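Local coordinates for putative cell surface protein (Streptococcus pyogenes, PDB 4OFQ), which probably serves as a cell-surface adhesin of the antigen I/II family, of which this is the C-terminal beta-sandwich region, at residues T38-A43 with N152-L157; K86-D91 with K145-T150. All blocks are in the same frame, centred on the assembly; numbering follows the deposited sequence.

In the fold
Both interactions belong to the C2-terminal domain of the antigen I/II family, and their centres are about 20 Å apart. They share strand 149-157, which is flanked by strand 38-45 and strand 80-87 in one antiparallel sheet. Along the chain the order is 38-43, 86-91, 145-150, 152-157, so interaction 1 brackets both segments of interaction 2. Interaction 1 lies nearer the centre of the chain. Interaction 2 lies at the end of the sheet where strand 149-157 begins. The two contacts meet at Val42 CG1 and Thr150 CG2, 3.6 Å apart. Together they tie strand 149-157 to two strands from much earlier in the sequence, within one sheet of the beta sandwich.

Interaction 1: T38-A43 with N152-L157; sequences TLTYVA and NLSFKL
Asn152 sits opposite Val42 in a non-hydrogen-bonded antiparallel pair. Its CG is anti to the backbone N (chi1 -166°). This stands the amide up from the sheet, with ND2 3.9 Å from Val42 CG2 and OD1 3.7 Å from Thr40 CG2. OD1 takes its hydrogen bond from Asn83 on strand 80-87. Leu153 and Tyr41 form a hydrogen-bonded pair, with Tyr41 N 2.8 Å from Leu153 O and Leu153 N bonded back to Tyr41 O. Ser154 turns to the same face as Asn152. Its OG is 2.9 Å from Thr40 OG1, a hydroxyl-to-hydroxyl bond, and Asn83 ND2 also donates to it. This is an antiparallel ladder in one sheet of the beta sandwich. Leu39, Tyr41, Leu153 and Phe155 all face inward, toward residues of strands such as 164-174 and 64-70. Phe155 is held by two backbone bonds with Leu39. Its CD2 comes to the edge of the Tyr41 ring, near its plane, 3.7 Å from Tyr41 CE2. The Phe155 ring also touches Tyr70, a calcium ligand, and lies about 9 Å from the calcium ion. Lys156 points to the outer face. A bend at chi2 (-77°) turns its chain out beside Thr38, and NZ donates to Thr38 OG1 over 2.7 Å. Leu157 CD2 lies 3.8 Å from Leu39 CD1, the two side chains crossing at about a right angle.

Interaction 2: K86-D91 with K145-T150; sequences KAANGD and KGLDIT
The flat amide of Asn89 has Leu147 CD1 over one face, 4.1 Å from ND2. On the other side, Asp91 N donates to Asn89 OD1 from well above the carbonyl plane. At its nitrogen end, ND2 makes a weak bond to Asp91 OD2, which Tyr142 OH also holds. With CG between the backbone N and the carbonyl carbon (chi1 68°), OD1 is held over the turn to accept from Asp91 N. Next to it, the other methyl of Leu147, CD2, packs 4.0 Å from Ala88 CB. Ile149 CD1 reaches Ala87 CB at 3.8 Å, and Val93 lies against both. The backbones join through Lys86 and Thr150, with Thr150 N 2.8 Å from Lys86 O and Lys86 N bonded back to Thr150 O. Beyond them, Ala88 N makes only a weak bond to Asp148 O. A water donates to Asp148 O and binds Thr150 OG1 at 2.6 Å. Asp148 turns its carboxylate away, to Phe47 N. This is the end of an antiparallel ladder: strand 80-87 leaves through a type I turn with an Asx turn at Asn89, and strand 149-157 follows a helix closed by a Schellman motif at Gly146.

Interaction 1: T38-A43 with N152-L157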
loop_
_atom_site.group_PDB
_atom_site.type_symbol
_atom_site.label_atom_id
_atom_site.label_comp_id
_atom_site.label_asym_id
_atom_site.label_seq_id
_atom_site.Cartn_x
_atom_site.Cartn_y
_atom_site.Cartn_z
ATOM N N THR A 38 3.796 0.767 3.045
ATOM C CA THR A 38 5.126 0.168 2.986
ATOM C C THR A 38 4.882 -1.306 2.810
ATOM O O THR A 38 4.125 -1.887 3.576
ATOM C CB THR A 38 5.895 0.387 4.300
ATOM O OG1 THR A 38 6.054 1.794 4.528
ATOM C CG2 THR A 38 7.277 -0.284 4.239
ATOM N N LEU A 39 5.488 -1.905 1.785
ATOM C CA LEU A 39 5.370 -3.336 1.576
ATOM C C LEU A 39 6.566 -4.056 2.185
ATOM O O LEU A 39 7.699 -3.886 1.729
ATOM C CB LEU A 39 5.293 -3.654 0.076
ATOM C CG LEU A 39 4.255 -2.810 -0.664
ATOM C CD1 LEU A 39 4.180 -3.217 -2.119
ATOM C CD2 LEU A 39 2.906 -2.988 0.013
ATOM N N THR A 40 6.305 -4.892 3.185
ATOM C CA THR A 40 7.380 -5.637 3.831
ATOM C C THR A 40 7.298 -7.112 3.493
ATOM O O THR A 40 6.330 -7.786 3.848
ATOM C CB THR A 40 7.367 -5.440 5.350
ATOM O OG1 THR A 40 7.640 -4.063 5.638
ATOM C CG2 THR A 40 8.451 -6.311 6.018
ATOM N N TYR A 41 8.314 -7.588 2.780
ATOM C CA TYR A 41 8.391 -8.966 2.344
ATOM C C TYR A 41 9.392 -9.736 3.176
ATOM O O TYR A 41 10.414 -9.185 3.626
ATOM C CB TYR A 41 8.839 -9.028 0.884
ATOM C CG TYR A 41 7.923 -8.358 -0.114
ATOM C CD1 TYR A 41 6.779 -9.006 -0.586
ATOM C CD2 TYR A 41 8.228 -7.101 -0.629
ATOM C CE1 TYR A 41 5.948 -8.398 -1.519
ATOM C CE2 TYR A 41 7.416 -6.489 -1.555
ATOM C CZ TYR A 41 6.279 -7.146 -2.007
ATOM O OH TYR A 41 5.466 -6.526 -2.919
ATOM N N VAL A 42 9.111 -11.022 3.366
ATOM C CA VAL A 42 10.066 -11.933 3.977
ATOM C C VAL A 42 10.334 -13.016 2.935
ATOM O O VAL A 42 9.413 -13.709 2.504
ATOM C CB VAL A 42 9.487 -12.548 5.269
ATOM C CG1 VAL A 42 10.507 -13.476 5.946
ATOM C CG2 VAL A 42 9.020 -11.445 6.232
ATOM N N ALA A 43 11.584 -13.119 2.496
ATOM C CA ALA A 43 11.936 -14.017 1.413
ATOM C C ALA A 43 12.878 -15.080 1.941
ATOM O O ALA A 43 13.756 -14.783 2.770
ATOM C CB ALA A 43 12.594 -13.250 0.270
ATOM N N ASN A 152 14.642 -9.818 4.799
ATOM C CA ASN A 152 13.512 -9.007 5.235
ATOM C C ASN A 152 13.645 -7.637 4.578
ATOM O O ASN A 152 14.557 -6.882 4.908
ATOM C CB ASN A 152 13.529 -8.893 6.754
ATOM C CG ASN A 152 12.236 -8.357 7.307
ATOM O OD1 ASN A 152 11.848 -7.229 7.017
ATOM N ND2 ASN A 152 11.577 -9.154 8.141
ATOM N N LEU A 153 12.740 -7.334 3.645
ATOM C CA LEU A 153 12.905 -6.230 2.703
ATOM C C LEU A 153 11.674 -5.338 2.714
ATOM O O LEU A 153 10.563 -5.854 2.678
ATOM C CB LEU A 153 13.028 -6.801 1.283
ATOM C CG LEU A 153 14.075 -7.897 1.069
ATOM C CD1 LEU A 153 14.029 -8.453 -0.370
ATOM C CD2 LEU A 153 15.458 -7.339 1.400
ATOM N N SER A 154 11.852 -4.019 2.745
ATOM C CA SER A 154 10.694 -3.112 2.669
ATOM C C SER A 154 10.784 -2.191 1.457
ATOM O O SER A 154 11.819 -1.549 1.250
ATOM C CB SER A 154 10.583 -2.262 3.944
ATOM O OG SER A 154 10.348 -3.090 5.072
ATOM N N PHE A 155 9.693 -2.093 0.688
ATOM C CA PHE A 155 9.620 -1.190 -0.465
ATOM C C PHE A 155 8.453 -0.205 -0.305
ATOM O O PHE A 155 7.425 -0.532 0.317
ATOM C CB PHE A 155 9.332 -1.960 -1.761
ATOM C CG PHE A 155 10.440 -2.879 -2.223
ATOM C CD1 PHE A 155 11.511 -2.390 -2.975
ATOM C CD2 PHE A 155 10.362 -4.246 -1.988
ATOM C CE1 PHE A 155 12.500 -3.243 -3.435
ATOM C CE2 PHE A 155 11.358 -5.112 -2.447
ATOM C CZ PHE A 155 12.416 -4.608 -3.178
ATOM N N LYS A 156 8.601 0.975 -0.905
ATOM C CA LYS A 156 7.465 1.878 -1.148
ATOM C C LYS A 156 7.014 1.784 -2.617
ATOM O O LYS A 156 7.776 1.344 -3.484
ATOM C CB LYS A 156 7.871 3.324 -0.879
ATOM C CG LYS A 156 8.645 3.528 0.410
ATOM C CD LYS A 156 7.754 3.504 1.627
ATOM C CE LYS A 156 8.584 3.765 2.888
ATOM N NZ LYS A 156 7.753 3.819 4.139
ATOM N N LEU A 157 5.785 2.224 -2.889
ATOM C CA LEU A 157 5.264 2.300 -4.260
ATOM C C LEU A 157 5.702 3.602 -4.958
ATOM O O LEU A 157 5.971 4.609 -4.301
ATOM C CB LEU A 157 3.733 2.259 -4.228
ATOM C CG LEU A 157 3.095 1.020 -3.589
ATOM C CD1 LEU A 157 1.576 1.158 -3.516
ATOM C CD2 LEU A 157 3.489 -0.213 -4.389
#

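Interaction 2: K86-D91 with K145-T150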
loop_
_atom_site.group_PDB
_atom_site.type_symbol
_atom_site.label_atom_id
_atom_site.label_comp_id
_atom_site.label_asym_id
_atom_site.label_seq_id
_atom_site.Cartn_x
_atom_site.Cartn_y
_atom_site.Cartn_z
ATOM N N LYS A 86 19.613 -12.823 7.112
ATOM C CA LYS A 86 20.133 -13.683 8.164
ATOM C C LYS A 86 20.047 -15.152 7.826
ATOM O O LYS A 86 19.054 -15.623 7.265
ATOM C CB LYS A 86 19.404 -13.409 9.491
ATOM C CG LYS A 86 19.813 -12.094 10.142
ATOM C CD LYS A 86 19.105 -11.882 11.477
ATOM C CE LYS A 86 19.924 -10.970 12.393
ATOM N NZ LYS A 86 20.391 -9.738 11.706
ATOM N N ALA A 87 21.102 -15.875 8.175
ATOM C CA ALA A 87 21.101 -17.320 8.034
ATOM C C ALA A 87 20.277 -17.916 9.159
ATOM O O ALA A 87 20.023 -17.260 10.166
ATOM C CB ALA A 87 22.524 -17.862 8.077
ATOM N N ALA A 88 19.873 -19.170 8.988
ATOM C CA ALA A 88 19.075 -19.872 9.994
ATOM C C ALA A 88 19.753 -19.975 11.362
ATOM O O ALA A 88 19.080 -20.152 12.379
ATOM C CB ALA A 88 18.699 -21.241 9.495
ATOM N N ASN A 89 21.078 -19.866 11.391
ATOM C CA ASN A 89 21.811 -19.935 12.647
ATOM C C ASN A 89 21.921 -18.573 13.320
ATOM O O ASN A 89 22.611 -18.421 14.329
ATOM C CB ASN A 89 23.199 -20.547 12.435
ATOM C CG ASN A 89 24.119 -19.654 11.613
ATOM O OD1 ASN A 89 23.690 -18.651 11.041
ATOM N ND2 ASN A 89 25.396 -20.027 11.545
ATOM N N GLY A 90 21.241 -17.587 12.746
ATOM C CA GLY A 90 21.233 -16.240 13.288
ATOM C C GLY A 90 22.284 -15.300 12.716
ATOM O O GLY A 90 22.218 -14.099 12.959
ATOM N N ASP A 91 23.244 -15.825 11.954
ATOM C CA ASP A 91 24.321 -14.988 11.409
ATOM C C ASP A 91 23.791 -13.865 10.523
ATOM O O ASP A 91 22.938 -14.096 9.665
ATOM C CB ASP A 91 25.320 -15.809 10.578
ATOM C CG ASP A 91 26.150 -16.769 11.410
ATOM O OD1 ASP A 91 26.067 -16.720 12.650
ATOM O OD2 ASP A 91 26.895 -17.571 10.803
ATOM N N LYS A 145 25.455 -26.825 5.047
ATOM C CA LYS A 145 24.819 -27.084 6.337
ATOM C C LYS A 145 23.292 -26.992 6.264
ATOM O O LYS A 145 22.601 -27.189 7.265
ATOM C CB LYS A 145 25.363 -26.126 7.398
ATOM C CG LYS A 145 26.868 -26.282 7.636
ATOM C CD LYS A 145 27.342 -25.395 8.780
ATOM C CE LYS A 145 28.824 -25.582 9.037
ATOM N NZ LYS A 145 29.313 -24.666 10.107
ATOM N N GLY A 146 22.771 -26.687 5.080
ATOM C CA GLY A 146 21.334 -26.596 4.884
ATOM C C GLY A 146 20.706 -25.440 5.652
ATOM O O GLY A 146 19.557 -25.515 6.079
ATOM N N LEU A 147 21.462 -24.364 5.823
ATOM C CA LEU A 147 20.992 -23.206 6.567
ATOM C C LEU A 147 20.387 -22.161 5.635
ATOM O O LEU A 147 21.116 -21.427 4.955
ATOM C CB LEU A 147 22.143 -22.600 7.380
ATOM C CG LEU A 147 22.790 -23.512 8.431
ATOM C CD1 LEU A 147 24.065 -22.911 9.020
ATOM C CD2 LEU A 147 21.784 -23.784 9.533
ATOM N N ASP A 148 19.059 -22.093 5.611
ATOM C CA ASP A 148 18.357 -21.124 4.771
ATOM C C ASP A 148 18.745 -19.684 5.104
ATOM O O ASP A 148 19.081 -19.361 6.240
ATOM C CB ASP A 148 16.837 -21.244 4.925
ATOM C CG ASP A 148 16.288 -22.587 4.472
ATOM O OD1 ASP A 148 16.976 -23.336 3.733
ATOM O OD2 ASP A 148 15.137 -22.885 4.862
ATOM N N ILE A 149 18.670 -18.819 4.104
ATOM C CA ILE A 149 18.866 -17.394 4.321
ATOM C C ILE A 149 17.510 -16.709 4.236
ATOM O O ILE A 149 16.725 -16.995 3.329
ATOM C CB ILE A 149 19.829 -16.781 3.283
ATOM C CG1 ILE A 149 21.070 -17.668 3.089
ATOM C CG2 ILE A 149 20.225 -15.351 3.707
ATOM C CD1 ILE A 149 21.885 -17.882 4.364
ATOM N N THR A 150 17.237 -15.819 5.191
ATOM C CA THR A 150 15.979 -15.077 5.223
ATOM C C THR A 150 16.227 -13.587 4.982
ATOM O O THR A 150 16.999 -12.948 5.710
ATOM C CB THR A 150 15.246 -15.276 6.563
ATOM O OG1 THR A 150 14.974 -16.674 6.749
ATOM C CG2 THR A 150 13.928 -14.484 6.594
HETATM O O HOH W 1 16.862 -18.243 7.671
#